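Flavohemoglobin (Malassezia yamatoensis, PDB 6O0A) binds heme and FAD and, as in other flavohemoglobins, probably detoxifies nitric oxide by passing NAD(P)H electrons through the flavin to the heme. Local coordinates at residues I169-F174 against S209-T214; L218-Q223 against G244-I249; I236-D241 against I249-E254. All blocks are in the same frame, centred on the assembly; numbering follows the deposited sequence. Where two conformers were deposited one is given.

How the contacts relate
All three contacts belong to the FAD-binding barrel. Contact 1 is the smallest and only partly buried: it joins strand 171-181 to strand 207-213 through one arginine-tyrosine stack and a bridging water. Contacts 2 and 3 are buried, share helix 246-251 and touch the same FAD. Contact 2 sets the helix start against strand 219-225 with the charged pyrophosphate between them, so its chemistry is ionic and polar. Contact 3 sets the helix end against strand 234-239, where apolar packing and a side-chain amide hydrogen bond prevail. Strand 207-213 pairs with strand 219-225, and its Ile-210 and Ala-212 pack on Phe-250, tying contact 1 to both.

Contact 1: I169-F174 against S209-T214; sequences IVRAKF and SIYART
Arg-171, in one of its two modelled conformers, lays the end of its side chain over one face of the Tyr-211 ring. Its CD sits almost exactly above the ring, 3.5 Å from the centroid and only 8° off the ring normal, a CH-pi contact in which the methylene next to the charged group meets the pi cloud. The guanidinium continues the overlap toward the rim. Its CZ is 4.4 Å from the Tyr-211 centroid and off-centre, and the two planes are inclined by 24°, which makes an offset stack with cation-pi character. Arginine suits the place because it offers both an aliphatic stem for the ring and a flat cation that can lie on it while its N-H groups stay available at the edge. The Arg-171 chain reaches across because it is extended from CG to NE, starting from a CG lodged between the backbone N and the carbonyl carbon (chi1 50°). The two strands are not neighbours in the six-stranded antiparallel sheet of the FAD-binding barrel, characteristic of the ferredoxin reductase family; strand 258-262 runs between them, and the side chains bridge over it. Its Asp-260 also touches Arg-171. Pro-221 of strand 219-225 lies on the opposite face of the ring from Arg-171, and Leu-219 packs at its rim. A water gathers the polar ends. It donates to Val-170 O at 2.9 Å and accepts from Tyr-211 OH at 2.8 Å, which satisfies the phenol. The same water lies in the guanidinium plane and takes a longer bond from Arg-171 NH2, at 3.3 Å.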
loop_
_atom_site.group_PDB
_atom_site.type_symbol
_atom_site.label_atom_id
_atom_site.label_comp_id
_atom_site.label_asym_id
_atom_site.label_seq_id
_atom_site.Cartn_x
_atom_site.Cartn_y
_atom_site.Cartn_z
ATOM N N ILE A 169 -19.775 -4.549 -6.641
ATOM C CA ILE A 169 -19.722 -4.473 -5.189
ATOM C C ILE A 169 -18.353 -3.940 -4.787
ATOM O O ILE A 169 -17.476 -3.747 -5.627
ATOM C CB ILE A 169 -20.039 -5.827 -4.519
ATOM C CG1 ILE A 169 -19.239 -6.988 -5.118
ATOM C CG2 ILE A 169 -21.541 -6.114 -4.681
ATOM C CD1 ILE A 169 -17.747 -7.058 -4.746
ATOM N N VAL A 170 -18.178 -3.682 -3.489
ATOM C CA VAL A 170 -16.862 -3.306 -2.980
ATOM C C VAL A 170 -16.201 -4.420 -2.180
ATOM O O VAL A 170 -14.971 -4.397 -2.029
ATOM C CB VAL A 170 -16.893 -1.996 -2.164
ATOM C CG1 VAL A 170 -17.289 -0.825 -3.076
ATOM C CG2 VAL A 170 -17.826 -2.099 -0.983
ATOM N N ARG A 171 -16.963 -5.383 -1.667
ATOM C CA ARG A 171 -16.388 -6.583 -1.080
ATOM C C ARG A 171 -17.423 -7.697 -1.154
ATOM O O ARG A 171 -18.631 -7.444 -1.252
ATOM C CB ARG A 171 -15.923 -6.348 0.361
ATOM C CG ARG A 171 -16.953 -5.704 1.268
ATOM C CD ARG A 171 -16.297 -5.355 2.594
ATOM N NE ARG A 171 -17.190 -4.672 3.519
ATOM C CZ ARG A 171 -17.263 -3.349 3.639
ATOM N NH1 ARG A 171 -18.093 -2.810 4.515
ATOM N NH2 ARG A 171 -16.504 -2.568 2.882
ATOM N N ALA A 172 -16.928 -8.935 -1.131
ATOM C CA ALA A 172 -17.782 -10.104 -1.300
ATOM C C ALA A 172 -17.310 -11.205 -0.361
ATOM O O ALA A 172 -16.168 -11.207 0.096
ATOM C CB ALA A 172 -17.787 -10.603 -2.754
ATOM N N LYS A 173 -18.200 -12.162 -0.093
ATOM C CA LYS A 173 -17.924 -13.189 0.907
ATOM C C LYS A 173 -17.042 -14.289 0.328
ATOM O O LYS A 173 -17.303 -14.785 -0.774
ATOM C CB LYS A 173 -19.234 -13.788 1.424
ATOM C CG LYS A 173 -19.120 -14.436 2.797
ATOM C CD LYS A 173 -18.861 -13.407 3.897
ATOM C CE LYS A 173 -20.133 -12.702 4.335
ATOM N NZ LYS A 173 -19.884 -11.816 5.510
ATOM N N PHE A 174 -15.998 -14.657 1.072
ATOM C CA PHE A 174 -15.106 -15.751 0.716
ATOM C C PHE A 174 -15.024 -16.752 1.859
ATOM O O PHE A 174 -15.212 -16.403 3.029
ATOM C CB PHE A 174 -13.687 -15.246 0.383
ATOM C CG PHE A 174 -13.553 -14.695 -1.009
ATOM C CD1 PHE A 174 -14.149 -13.490 -1.353
ATOM C CD2 PHE A 174 -12.831 -15.382 -1.975
ATOM C CE1 PHE A 174 -14.037 -12.975 -2.640
ATOM C CE2 PHE A 174 -12.712 -14.877 -3.273
ATOM C CZ PHE A 174 -13.313 -13.664 -3.601
ATOM N N SER A 209 -8.076 -6.033 0.224
ATOM C CA SER A 209 -8.429 -5.791 1.615
ATOM C C SER A 209 -9.327 -6.930 2.084
ATOM O O SER A 209 -10.315 -7.258 1.415
ATOM C CB SER A 209 -9.149 -4.445 1.794
ATOM O OG SER A 209 -8.286 -3.336 1.583
ATOM N N ILE A 210 -8.958 -7.551 3.198
ATOM C CA ILE A 210 -9.756 -8.597 3.821
ATOM C C ILE A 210 -10.289 -8.054 5.143
ATOM O O ILE A 210 -9.608 -7.276 5.830
ATOM C CB ILE A 210 -8.940 -9.896 4.007
ATOM C CG1 ILE A 210 -9.846 -11.018 4.513
ATOM C CG2 ILE A 210 -7.752 -9.677 4.925
ATOM C CD1 ILE A 210 -9.279 -12.392 4.275
ATOM N N TYR A 211 -11.515 -8.463 5.483
ATOM C CA TYR A 211 -12.290 -7.892 6.578
ATOM C C TYR A 211 -12.594 -8.953 7.625
ATOM O O TYR A 211 -13.045 -10.050 7.287
ATOM C CB TYR A 211 -13.611 -7.303 6.056
ATOM C CG TYR A 211 -13.433 -6.103 5.158
ATOM C CD1 TYR A 211 -12.915 -6.240 3.867
ATOM C CD2 TYR A 211 -13.764 -4.833 5.600
ATOM C CE1 TYR A 211 -12.737 -5.133 3.046
ATOM C CE2 TYR A 211 -13.609 -3.724 4.784
ATOM C CZ TYR A 211 -13.085 -3.884 3.505
ATOM O OH TYR A 211 -12.910 -2.780 2.701
ATOM N N ALA A 212 -12.388 -8.607 8.893
ATOM C CA ALA A 212 -12.896 -9.425 9.989
ATOM C C ALA A 212 -13.245 -8.506 11.149
ATOM O O ALA A 212 -12.867 -7.331 11.176
ATOM C CB ALA A 212 -11.887 -10.490 10.417
ATOM N N ARG A 213 -13.961 -9.047 12.122
ATOM C CA ARG A 213 -14.348 -8.225 13.261
ATOM C C ARG A 213 -13.325 -8.335 14.380
ATOM O O ARG A 213 -12.727 -9.397 14.604
ATOM C CB ARG A 213 -15.743 -8.600 13.762
ATOM C CG ARG A 213 -16.793 -8.203 12.742
ATOM C CD ARG A 213 -18.206 -8.136 13.249
ATOM N NE ARG A 213 -19.037 -7.821 12.094
ATOM C CZ ARG A 213 -19.439 -6.594 11.772
ATOM N NH1 ARG A 213 -19.136 -5.561 12.541
ATOM N NH2 ARG A 213 -20.162 -6.407 10.679
ATOM N N THR A 214 -13.101 -7.206 15.055
ATOM C CA THR A 214 -12.322 -7.177 16.279
ATOM C C THR A 214 -13.039 -7.987 17.354
ATOM O O THR A 214 -14.217 -8.334 17.228
ATOM C CB THR A 214 -12.147 -5.739 16.765
ATOM O OG1 THR A 214 -13.446 -5.200 17.050
ATOM C CG2 THR A 214 -11.489 -4.891 15.699
HETATM O O HOH W 1 -14.393 -2.903 0.376
#

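Contact 2: L218-Q223 against G244-I249; sequences LLQPRQ and GEMTTI. With FAD (flavin-adenine dinucleotide), chain B.
A methionine methylene covers one face of an arginine whose edge grips a pyrophosphate: Met-246 CG lies over the centre of the Arg-222 guanidinium, 3.5 Å from CZ, the two side chains crossing at about a right angle. Arg-222 lies in the Arg-Gln-Phe-Thr sequence of strand 219-225, the RxYS-type FAD-binding motif of the ferredoxin reductase family. From the edge of the group NE bonds to FAD O2P at 2.8 Å and NH2 to FAD O1A at 3.0 Å, so one cation spans both phosphates and would offset their negative charge. Its third nitrogen, NH1, turns back to Pro-221 O, which lies near the guanidinium plane; this nearly straight bond (165°) is made possible by the bend at chi2 (-65°) and helps fix the rotation of the group. The turn leading into helix 246-251 adds backbone amides. Glu-245 N reaches FAD O1A and Met-246 N reaches FAD O2P, while Thr-247 gives both N and OG1 to O1P, an anion site whose helix dipole probably adds to the attraction. Gly-244 suits its place because a side chain would run into O1P. Met-246 is flexible enough to bend twice, bringing SD to 3.8 Å from Gln-220 CB. Arg-64 pairs with Glu-245 OE2 and gives its backbone N to Gln-220 OE1. A water joins three side chains, donating to Gln-220 OE1 at 2.7 Å and to Glu-245 OE1, and accepting from Arg-222 NH2 at 2.8 Å.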
loop_
_atom_site.group_PDB
_atom_site.type_symbol
_atom_site.label_atom_id
_atom_site.label_comp_id
_atom_site.label_asym_id
_atom_site.label_seq_id
_atom_site.Cartn_x
_atom_site.Cartn_y
_atom_site.Cartn_z
ATOM N N LEU A 218 -16.073 -4.701 15.886
ATOM C CA LEU A 218 -15.902 -3.721 14.807
ATOM C C LEU A 218 -15.290 -4.377 13.575
ATOM O O LEU A 218 -14.244 -5.028 13.672
ATOM C CB LEU A 218 -15.001 -2.562 15.247
ATOM C CG LEU A 218 -15.597 -1.535 16.206
ATOM C CD1 LEU A 218 -14.540 -0.532 16.593
ATOM C CD2 LEU A 218 -16.787 -0.845 15.552
ATOM N N LEU A 219 -15.919 -4.177 12.411
ATOM C CA LEU A 219 -15.360 -4.693 11.166
ATOM C C LEU A 219 -14.135 -3.867 10.781
ATOM O O LEU A 219 -14.180 -2.632 10.792
ATOM C CB LEU A 219 -16.410 -4.654 10.052
ATOM C CG LEU A 219 -16.033 -5.492 8.823
ATOM C CD1 LEU A 219 -16.089 -6.970 9.152
ATOM C CD2 LEU A 219 -16.939 -5.167 7.648
ATOM N N GLN A 220 -13.034 -4.544 10.463
ATOM C CA GLN A 220 -11.779 -3.852 10.177
ATOM C C GLN A 220 -11.097 -4.477 8.972
ATOM O O GLN A 220 -10.985 -5.708 8.904
ATOM C CB GLN A 220 -10.835 -3.900 11.376
ATOM C CG GLN A 220 -11.316 -3.108 12.563
ATOM C CD GLN A 220 -11.010 -1.645 12.397
ATOM O OE1 GLN A 220 -9.880 -1.217 12.617
ATOM N NE2 GLN A 220 -12.003 -0.869 11.992
ATOM N N PRO A 221 -10.635 -3.660 8.029
ATOM C CA PRO A 221 -9.874 -4.178 6.884
ATOM C C PRO A 221 -8.364 -4.112 7.076
ATOM O O PRO A 221 -7.871 -3.211 7.763
ATOM C CB PRO A 221 -10.306 -3.238 5.751
ATOM C CG PRO A 221 -10.429 -1.915 6.458
ATOM C CD PRO A 221 -11.009 -2.246 7.848
ATOM N N ARG A 222 -7.631 -5.058 6.484
ATOM C CA ARG A 222 -6.188 -4.943 6.284
ATOM C C ARG A 222 -5.880 -5.410 4.867
ATOM O O ARG A 222 -6.608 -6.232 4.309
ATOM C CB ARG A 222 -5.394 -5.788 7.288
ATOM C CG ARG A 222 -5.645 -5.469 8.775
ATOM C CD ARG A 222 -5.165 -4.066 9.122
ATOM N NE ARG A 222 -5.147 -3.799 10.570
ATOM C CZ ARG A 222 -6.053 -3.083 11.232
ATOM N NH1 ARG A 222 -7.093 -2.545 10.601
ATOM N NH2 ARG A 222 -5.913 -2.890 12.536
ATOM N N GLN A 223 -4.783 -4.902 4.300
ATOM C CA GLN A 223 -4.366 -5.258 2.942
ATOM C C GLN A 223 -3.310 -6.354 2.942
ATOM O O GLN A 223 -2.400 -6.352 3.778
ATOM C CB GLN A 223 -3.819 -4.044 2.189
ATOM C CG GLN A 223 -4.869 -2.961 1.938
ATOM C CD GLN A 223 -5.156 -2.139 3.177
ATOM O OE1 GLN A 223 -4.236 -1.642 3.826
ATOM N NE2 GLN A 223 -6.448 -1.962 3.496
ATOM N N GLY A 244 -0.267 -5.789 16.722
ATOM C CA GLY A 244 -1.367 -5.377 15.883
ATOM C C GLY A 244 -2.677 -5.976 16.359
ATOM O O GLY A 244 -2.728 -6.905 17.167
ATOM N N GLU A 245 -3.766 -5.427 15.836
ATOM C CA GLU A 245 -5.057 -5.931 16.282
ATOM C C GLU A 245 -5.580 -7.089 15.429
ATOM O O GLU A 245 -6.157 -8.045 15.971
ATOM C CB GLU A 245 -6.081 -4.792 16.298
ATOM C CG GLU A 245 -7.435 -5.259 16.793
ATOM C CD GLU A 245 -8.327 -4.133 17.244
ATOM O OE1 GLU A 245 -8.192 -2.982 16.754
ATOM O OE2 GLU A 245 -9.170 -4.412 18.111
ATOM N N MET A 246 -5.391 -7.046 14.107
ATOM C CA MET A 246 -6.134 -7.953 13.238
ATOM C C MET A 246 -5.359 -9.193 12.804
ATOM O O MET A 246 -6.000 -10.192 12.463
ATOM C CB MET A 246 -6.640 -7.220 11.987
ATOM C CG MET A 246 -7.616 -6.064 12.285
ATOM S SD MET A 246 -8.994 -6.571 13.341
ATOM C CE MET A 246 -9.798 -7.811 12.348
ATOM N N THR A 247 -4.020 -9.188 12.786
ATOM C CA THR A 247 -3.365 -10.393 12.265
ATOM C C THR A 247 -3.597 -11.603 13.164
ATOM O O THR A 247 -3.763 -12.717 12.656
ATOM C CB THR A 247 -1.859 -10.180 12.026
ATOM O OG1 THR A 247 -1.260 -9.553 13.152
ATOM C CG2 THR A 247 -1.638 -9.331 10.791
ATOM N N THR A 248 -3.668 -11.418 14.489
ATOM C CA THR A 248 -4.026 -12.548 15.334
ATOM C C THR A 248 -5.417 -13.071 14.985
ATOM O O THR A 248 -5.634 -14.291 14.974
ATOM C CB THR A 248 -3.916 -12.170 16.814
ATOM O OG1 THR A 248 -4.096 -13.342 17.618
ATOM C CG2 THR A 248 -4.939 -11.104 17.197
ATOM N N ILE A 249 -6.355 -12.175 14.660
ATOM C CA ILE A 249 -7.710 -12.590 14.319
ATOM C C ILE A 249 -7.735 -13.334 12.990
ATOM O O ILE A 249 -8.353 -14.400 12.877
ATOM C CB ILE A 249 -8.647 -11.364 14.341
ATOM C CG1 ILE A 249 -8.810 -10.896 15.792
ATOM C CG2 ILE A 249 -10.003 -11.723 13.744
ATOM C CD1 ILE A 249 -9.527 -9.569 15.961
HETATM P PA FAD B . -2.272 -3.044 13.242
HETATM O O1A FAD B . -3.388 -3.219 14.202
HETATM O O2A FAD B . -2.616 -2.323 11.968
HETATM O O5B FAD B . -1.061 -2.288 13.958
HETATM C C5B FAD B . 0.057 -1.823 13.179
HETATM C C4B FAD B . 0.965 -1.104 14.145
HETATM O O4B FAD B . 0.233 -0.020 14.760
HETATM C C3B FAD B . 1.455 -1.942 15.313
HETATM O O3B FAD B . 2.613 -2.704 14.984
HETATM C C2B FAD B . 1.779 -0.871 16.359
HETATM O O2B FAD B . 3.068 -0.304 16.151
HETATM C C1B FAD B . 0.699 0.184 16.085
HETATM N N9A FAD B . -0.440 0.109 16.995
HETATM C C8A FAD B . -1.410 -0.856 17.012
HETATM N N7A FAD B . -2.281 -0.721 17.983
HETATM C C5A FAD B . -1.848 0.410 18.655
HETATM C C6A FAD B . -2.302 1.045 19.825
HETATM N N6A FAD B . -3.357 0.624 20.535
HETATM N N1A FAD B . -1.618 2.127 20.260
HETATM C C2A FAD B . -0.559 2.543 19.558
HETATM N N3A FAD B . -0.031 2.020 18.445
HETATM C C4A FAD B . -0.721 0.945 18.049
HETATM N N1 FAD B . 1.241 -7.944 5.608
HETATM C C2 FAD B . 1.544 -9.271 5.483
HETATM O O2 FAD B . 1.770 -9.985 6.470
HETATM N N3 FAD B . 1.601 -9.841 4.213
HETATM C C4 FAD B . 1.366 -9.183 3.020
HETATM O O4 FAD B . 1.417 -9.789 1.949
HETATM C C4X FAD B . 1.044 -7.783 3.165
HETATM N N5 FAD B . 0.809 -7.088 2.083
HETATM C C5X FAD B . 0.498 -5.739 2.228
HETATM C C6 FAD B . 0.258 -4.977 1.084
HETATM C C7 FAD B . -0.068 -3.627 1.174
HETATM C C7M FAD B . -0.283 -2.822 -0.084
HETATM C C8 FAD B . -0.178 -3.026 2.440
HETATM C C8M FAD B . -0.567 -1.579 2.582
HETATM C C9 FAD B . 0.072 -3.780 3.581
HETATM C C9A FAD B . 0.421 -5.124 3.488
HETATM N N10 FAD B . 0.688 -5.910 4.631
HETATM C C10 FAD B . 1.006 -7.245 4.502
HETATM C "C1'" FAD B . 0.542 -5.344 5.983
HETATM C "C2'" FAD B . -0.871 -5.512 6.533
HETATM O "O2'" FAD B . -1.788 -4.779 5.722
HETATM C "C3'" FAD B . -0.984 -5.052 7.990
HETATM O "O3'" FAD B . -0.484 -3.721 8.103
HETATM C "C4'" FAD B . -0.226 -5.947 8.970
HETATM O "O4'" FAD B . -0.616 -7.303 8.746
HETATM C "C5'" FAD B . -0.453 -5.556 10.417
HETATM O "O5'" FAD B . -1.866 -5.656 10.707
HETATM P P FAD B . -2.301 -5.725 12.241
HETATM O O1P FAD B . -1.851 -6.943 12.968
HETATM O O2P FAD B . -3.797 -5.569 12.265
HETATM O O3P FAD B . -1.616 -4.456 12.918
HETATM O O HOH W 2 -7.817 -1.747 14.259
#

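Contact 3: I236-D241 against I249-E254; sequences IAIKLD and IFQNQE. With FAD (flavin-adenine dinucleotide), chain B.
With CG anti to its carbonyl carbon (chi1 -68°) and the chain extended beyond it, Gln-251 sends its amide from the last turn of helix 246-251 to the backbone of strand 234-239. There NE2 donates to Ile-238 O at 2.9 Å. The oxygen lies in the amide plane of Gln-251, yet the donor stands well above the plane of the Ile-238 carbonyl, and the bond is bent (138°). The same NE2 also bonds Asp-185 O; glutamine therefore suits this spot, having length and two N-H groups for two backbone acceptors. On the amide's other end OE1 lies beside Leu-240 CB at 3.7 Å. One residue earlier the chemistry turns apolar: Ile-238 CD1 meets Phe-250 CB at 3.6 Å, the branched chain crossing the aromatic one at about a right angle. While Ile-238 faces the helix, its neighbours serve the flavin: Ala-237 O accepts from FAD N3, and Lys-239 N gives a nearly straight bond (176°) to FAD O2. Asp-241 OD2 then accepts from the ribose hydroxyl O3B at 2.7 Å. In the barrel, strand 234-239 pairs with strand 186-193, and helix 246-251 lies against the former while Phe-250 reaches Ile-210 and Ala-212 of strand 207-213.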
loop_
_atom_site.group_PDB
_atom_site.type_symbol
_atom_site.label_atom_id
_atom_site.label_comp_id
_atom_site.label_asym_id
_atom_site.label_seq_id
_atom_site.Cartn_x
_atom_site.Cartn_y
_atom_site.Cartn_z
ATOM N N ILE A 236 -3.176 -15.356 0.188
ATOM C CA ILE A 236 -2.374 -14.362 0.890
ATOM C C ILE A 236 -1.564 -15.067 1.974
ATOM O O ILE A 236 -1.949 -16.130 2.473
ATOM C CB ILE A 236 -3.240 -13.238 1.517
ATOM C CG1 ILE A 236 -4.224 -13.845 2.535
ATOM C CG2 ILE A 236 -3.980 -12.466 0.423
ATOM C CD1 ILE A 236 -5.088 -12.790 3.254
ATOM N N ALA A 237 -0.434 -14.466 2.344
ATOM C CA ALA A 237 0.398 -14.957 3.440
ATOM C C ALA A 237 0.519 -13.856 4.477
ATOM O O ALA A 237 1.034 -12.771 4.180
ATOM C CB ALA A 237 1.791 -15.378 2.939
ATOM N N ILE A 238 0.036 -14.132 5.688
ATOM C CA ILE A 238 -0.089 -13.132 6.737
ATOM C C ILE A 238 0.972 -13.398 7.798
ATOM O O ILE A 238 1.005 -14.478 8.396
ATOM C CB ILE A 238 -1.497 -13.154 7.348
ATOM C CG1 ILE A 238 -2.560 -12.911 6.268
ATOM C CG2 ILE A 238 -1.607 -12.121 8.497
ATOM C CD1 ILE A 238 -4.023 -12.916 6.808
ATOM N N LYS A 239 1.810 -12.401 8.054
ATOM C CA LYS A 239 2.761 -12.453 9.151
ATOM C C LYS A 239 2.124 -11.869 10.402
ATOM O O LYS A 239 1.513 -10.794 10.347
ATOM C CB LYS A 239 4.022 -11.671 8.802
ATOM C CG LYS A 239 5.076 -11.705 9.887
ATOM C CD LYS A 239 6.386 -11.168 9.364
ATOM C CE LYS A 239 7.492 -11.355 10.397
ATOM N NZ LYS A 239 8.830 -11.185 9.772
ATOM N N LEU A 240 2.289 -12.561 11.528
ATOM C CA LEU A 240 1.720 -12.076 12.782
ATOM C C LEU A 240 2.431 -10.807 13.228
ATOM O O LEU A 240 3.663 -10.765 13.311
ATOM C CB LEU A 240 1.825 -13.156 13.868
ATOM C CG LEU A 240 1.229 -12.760 15.218
ATOM C CD1 LEU A 240 -0.267 -12.525 15.038
ATOM C CD2 LEU A 240 1.506 -13.820 16.292
ATOM N N ASP A 241 1.650 -9.755 13.499
ATOM C CA ASP A 241 2.171 -8.587 14.184
ATOM C C ASP A 241 1.741 -8.711 15.637
ATOM O O ASP A 241 0.546 -8.565 15.932
ATOM C CB ASP A 241 1.638 -7.296 13.564
ATOM C CG ASP A 241 2.193 -6.032 14.234
ATOM O OD1 ASP A 241 2.817 -6.133 15.317
ATOM O OD2 ASP A 241 1.988 -4.926 13.677
ATOM N N ILE A 249 -6.355 -12.175 14.660
ATOM C CA ILE A 249 -7.710 -12.590 14.319
ATOM C C ILE A 249 -7.735 -13.334 12.990
ATOM O O ILE A 249 -8.353 -14.400 12.877
ATOM C CB ILE A 249 -8.647 -11.364 14.341
ATOM C CG1 ILE A 249 -8.810 -10.896 15.792
ATOM C CG2 ILE A 249 -10.003 -11.723 13.744
ATOM C CD1 ILE A 249 -9.527 -9.569 15.961
ATOM N N PHE A 250 -7.037 -12.814 11.972
ATOM C CA PHE A 250 -6.988 -13.505 10.688
ATOM C C PHE A 250 -6.320 -14.874 10.824
ATOM O O PHE A 250 -6.789 -15.857 10.248
ATOM C CB PHE A 250 -6.235 -12.662 9.652
ATOM C CG PHE A 250 -6.930 -11.388 9.266
ATOM C CD1 PHE A 250 -8.268 -11.386 8.890
ATOM C CD2 PHE A 250 -6.223 -10.187 9.230
ATOM C CE1 PHE A 250 -8.900 -10.197 8.508
ATOM C CE2 PHE A 250 -6.850 -9.000 8.869
ATOM C CZ PHE A 250 -8.182 -9.003 8.505
ATOM N N GLN A 251 -5.228 -14.962 11.590
ATOM C CA GLN A 251 -4.525 -16.241 11.681
ATOM C C GLN A 251 -5.278 -17.268 12.501
ATOM O O GLN A 251 -4.963 -18.458 12.420
ATOM C CB GLN A 251 -3.130 -16.068 12.286
ATOM C CG GLN A 251 -2.159 -15.307 11.426
ATOM C CD GLN A 251 -0.745 -15.472 11.931
ATOM O OE1 GLN A 251 -0.528 -15.856 13.089
ATOM N NE2 GLN A 251 0.236 -15.208 11.056
ATOM N N ASN A 252 -6.251 -16.857 13.304
ATOM C CA ASN A 252 -6.978 -17.827 14.098
ATOM C C ASN A 252 -8.296 -18.242 13.456
ATOM O O ASN A 252 -9.084 -18.939 14.093
ATOM C CB ASN A 252 -7.181 -17.293 15.512
ATOM C CG ASN A 252 -5.948 -17.500 16.372
ATOM O OD1 ASN A 252 -5.887 -18.434 17.173
ATOM N ND2 ASN A 252 -4.935 -16.659 16.174
ATOM N N GLN A 253 -8.532 -17.864 12.204
ATOM C CA GLN A 253 -9.704 -18.346 11.483
ATOM C C GLN A 253 -9.542 -19.818 11.136
ATOM O O GLN A 253 -8.475 -20.257 10.701
ATOM C CB GLN A 253 -9.899 -17.543 10.198
ATOM C CG GLN A 253 -10.046 -16.063 10.411
ATOM C CD GLN A 253 -11.338 -15.705 11.133
ATOM O OE1 GLN A 253 -12.421 -16.163 10.763
ATOM N NE2 GLN A 253 -11.225 -14.907 12.178
ATOM N N GLU A 254 -10.610 -20.585 11.315
ATOM C CA GLU A 254 -10.563 -21.995 10.968
ATOM C C GLU A 254 -10.970 -22.197 9.514
ATOM O O GLU A 254 -11.698 -21.387 8.937
ATOM C CB GLU A 254 -11.470 -22.803 11.892
ATOM C CG GLU A 254 -11.079 -22.660 13.355
ATOM C CD GLU A 254 -11.710 -23.711 14.242
ATOM O OE1 GLU A 254 -12.958 -23.771 14.308
ATOM O OE2 GLU A 254 -10.950 -24.480 14.867
HETATM P PA FAD B . -2.272 -3.044 13.242
HETATM O O1A FAD B . -3.388 -3.219 14.202
HETATM O O2A FAD B . -2.616 -2.323 11.968
HETATM O O5B FAD B . -1.061 -2.288 13.958
HETATM C C5B FAD B . 0.057 -1.823 13.179
HETATM C C4B FAD B . 0.965 -1.104 14.145
HETATM O O4B FAD B . 0.233 -0.020 14.760
HETATM C C3B FAD B . 1.455 -1.942 15.313
HETATM O O3B FAD B . 2.613 -2.704 14.984
HETATM C C2B FAD B . 1.779 -0.871 16.359
HETATM O O2B FAD B . 3.068 -0.304 16.151
HETATM C C1B FAD B . 0.699 0.184 16.085
HETATM N N9A FAD B . -0.440 0.109 16.995
HETATM C C8A FAD B . -1.410 -0.856 17.012
HETATM N N7A FAD B . -2.281 -0.721 17.983
HETATM C C5A FAD B . -1.848 0.410 18.655
HETATM C C6A FAD B . -2.302 1.045 19.825
HETATM N N6A FAD B . -3.357 0.624 20.535
HETATM N N1A FAD B . -1.618 2.127 20.260
HETATM C C2A FAD B . -0.559 2.543 19.558
HETATM N N3A FAD B . -0.031 2.020 18.445
HETATM C C4A FAD B . -0.721 0.945 18.049
HETATM N N1 FAD B . 1.241 -7.944 5.608
HETATM C C2 FAD B . 1.544 -9.271 5.483
HETATM O O2 FAD B . 1.770 -9.985 6.470
HETATM N N3 FAD B . 1.601 -9.841 4.213
HETATM C C4 FAD B . 1.366 -9.183 3.020
HETATM O O4 FAD B . 1.417 -9.789 1.949
HETATM C C4X FAD B . 1.044 -7.783 3.165
HETATM N N5 FAD B . 0.809 -7.088 2.083
HETATM C C5X FAD B . 0.498 -5.739 2.228
HETATM C C6 FAD B . 0.258 -4.977 1.084
HETATM C C7 FAD B . -0.068 -3.627 1.174
HETATM C C7M FAD B . -0.283 -2.822 -0.084
HETATM C C8 FAD B . -0.178 -3.026 2.440
HETATM C C8M FAD B . -0.567 -1.579 2.582
HETATM C C9 FAD B . 0.072 -3.780 3.581
HETATM C C9A FAD B . 0.421 -5.124 3.488
HETATM N N10 FAD B . 0.688 -5.910 4.631
HETATM C C10 FAD B . 1.006 -7.245 4.502
HETATM C "C1'" FAD B . 0.542 -5.344 5.983
HETATM C "C2'" FAD B . -0.871 -5.512 6.533
HETATM O "O2'" FAD B . -1.788 -4.779 5.722
HETATM C "C3'" FAD B . -0.984 -5.052 7.990
HETATM O "O3'" FAD B . -0.484 -3.721 8.103
HETATM C "C4'" FAD B . -0.226 -5.947 8.970
HETATM O "O4'" FAD B . -0.616 -7.303 8.746
HETATM C "C5'" FAD B . -0.453 -5.556 10.417
HETATM O "O5'" FAD B . -1.866 -5.656 10.707
HETATM P P FAD B . -2.301 -5.725 12.241
HETATM O O1P FAD B . -1.851 -6.943 12.968
HETATM O O2P FAD B . -3.797 -5.569 12.265
HETATM O O3P FAD B . -1.616 -4.456 12.918
#